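Local structure of PUA domain-containing protein (Thermoplasma acidophilum DSM 1728, 1Q7H) at residues Glu29-Ala34 with Ser40-Gly45. The protein is of unknown function but carries a PUA domain and may bind RNA. Residues are numbered along the deposited sequence; the frame is centred on the assembly and turned at random.
Sequences ESLEVA and SAYYIG
Val33 lays its CG2 methyl over one face of the Tyr42 ring, 4.1 Å from the ring centroid, a CH-pi contact in which the two side chains run side by side. A chi1 of 67° at Val33 puts CG2 anti to the backbone N, which carries that methyl over the ring, closest to Tyr42 CE1. On the same face Leu31 pushes its CD2 methyl against Ile44 CG1 at 3.3 Å, a tight fit, while Ile44 CD1 reaches on to the CB of Glu29. An alanine in place of Tyr42 would strip Val33 CG2 of the ring face under it and probably leave a gap towards Ile15 of helix 9-20. On the opposite face, with Glu32, Ala34 and Ala41, Tyr43 turns its ring edge to Glu32 O, and its CE2 meets the small bump of Ala34 CB at 3.9 Å. Paired antiparallel backbone bonds join Glu32 with Tyr43 (Tyr43 N to Glu32 O 2.7 Å) and Ala34 with Ala41. Beyond the strand end a water bridges Ser30 O and Gly45 N. In the antiparallel sheet of the N-terminal DUF1947 (pre-PUA) region, this beta hairpin lies between strands 5-6 and 47-52; helix 9-20 packs on Leu31 and Tyr42 through Ile15, whereas Phe152 touches Ala41 and Tyr43.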
# COMPACT_ATOMS: atom_id res chain seq x y z
N GLU A 29 14.70 -11.42 -1.98
CA GLU A 29 15.30 -10.08 -2.02
C GLU A 29 15.95 -9.75 -0.67
O GLU A 29 15.33 -9.92 0.38
CB GLU A 29 14.22 -9.05 -2.33
CG GLU A 29 13.39 -9.36 -3.58
CD GLU A 29 13.84 -8.59 -4.81
OE1 GLU A 29 14.87 -7.88 -4.74
OE2 GLU A 29 13.16 -8.70 -5.85
N SER A 30 17.19 -9.28 -0.70
CA SER A 30 17.85 -8.93 0.55
C SER A 30 17.36 -7.55 0.94
O SER A 30 17.13 -6.70 0.07
CB SER A 30 19.38 -8.96 0.40
OG SER A 30 19.83 -8.07 -0.59
N LEU A 31 17.22 -7.31 2.23
CA LEU A 31 16.70 -6.04 2.73
C LEU A 31 17.59 -5.29 3.72
O LEU A 31 18.31 -5.90 4.51
CB LEU A 31 15.35 -6.30 3.39
CG LEU A 31 14.31 -7.13 2.62
CD1 LEU A 31 13.18 -7.56 3.54
CD2 LEU A 31 13.77 -6.31 1.45
N GLU A 32 17.52 -3.97 3.69
CA GLU A 32 18.24 -3.14 4.64
C GLU A 32 17.15 -2.52 5.49
O GLU A 32 16.09 -2.17 4.97
CB GLU A 32 19.01 -2.02 3.97
CG GLU A 32 20.07 -2.45 3.01
CD GLU A 32 20.81 -1.26 2.46
OE1 GLU A 32 21.75 -0.78 3.12
OE2 GLU A 32 20.43 -0.79 1.37
N VAL A 33 17.39 -2.38 6.78
CA VAL A 33 16.38 -1.80 7.65
C VAL A 33 16.91 -0.51 8.26
O VAL A 33 18.11 -0.37 8.46
CB VAL A 33 15.99 -2.80 8.76
CG1 VAL A 33 17.17 -3.03 9.71
CG2 VAL A 33 14.76 -2.30 9.50
N ALA A 34 16.01 0.42 8.54
CA ALA A 34 16.38 1.70 9.13
C ALA A 34 15.26 2.09 10.10
O ALA A 34 14.13 1.64 9.95
CB ALA A 34 16.55 2.75 8.05
N SER A 40 9.85 1.92 11.07
CA SER A 40 11.07 1.38 10.49
C SER A 40 10.77 1.16 9.01
O SER A 40 9.61 1.05 8.62
CB SER A 40 11.43 0.05 11.14
OG SER A 40 11.56 0.21 12.54
N ALA A 41 11.81 1.09 8.19
CA ALA A 41 11.61 0.87 6.77
C ALA A 41 12.58 -0.17 6.26
O ALA A 41 13.73 -0.23 6.71
CB ALA A 41 11.78 2.18 5.99
N TYR A 42 12.11 -0.99 5.33
CA TYR A 42 12.94 -2.02 4.72
C TYR A 42 13.17 -1.58 3.27
O TYR A 42 12.23 -1.37 2.51
CB TYR A 42 12.22 -3.36 4.79
CG TYR A 42 11.94 -3.79 6.21
CD1 TYR A 42 12.85 -4.59 6.90
CD2 TYR A 42 10.79 -3.36 6.88
CE1 TYR A 42 12.62 -4.96 8.23
CE2 TYR A 42 10.55 -3.72 8.20
CZ TYR A 42 11.47 -4.51 8.88
OH TYR A 42 11.26 -4.85 10.19
N TYR A 43 14.44 -1.43 2.92
CA TYR A 43 14.86 -0.99 1.60
C TYR A 43 15.33 -2.12 0.70
O TYR A 43 15.88 -3.12 1.18
CB TYR A 43 16.03 -0.01 1.71
CG TYR A 43 15.75 1.33 2.37
CD1 TYR A 43 15.79 2.51 1.63
CD2 TYR A 43 15.47 1.41 3.73
CE1 TYR A 43 15.57 3.74 2.23
CE2 TYR A 43 15.25 2.64 4.34
CZ TYR A 43 15.30 3.80 3.59
OH TYR A 43 15.07 5.02 4.18
N ILE A 44 15.09 -1.96 -0.59
CA ILE A 44 15.56 -2.89 -1.61
C ILE A 44 16.23 -1.94 -2.61
O ILE A 44 15.60 -1.01 -3.10
CB ILE A 44 14.43 -3.65 -2.33
CG1 ILE A 44 13.81 -4.68 -1.39
CG2 ILE A 44 15.01 -4.39 -3.54
CD1 ILE A 44 12.67 -5.49 -2.02
N GLY A 45 17.51 -2.15 -2.86
CA GLY A 45 18.22 -1.30 -3.79
C GLY A 45 18.12 0.20 -3.53
O GLY A 45 17.94 0.97 -4.47
O HOH W 1 18.64 -4.08 -0.61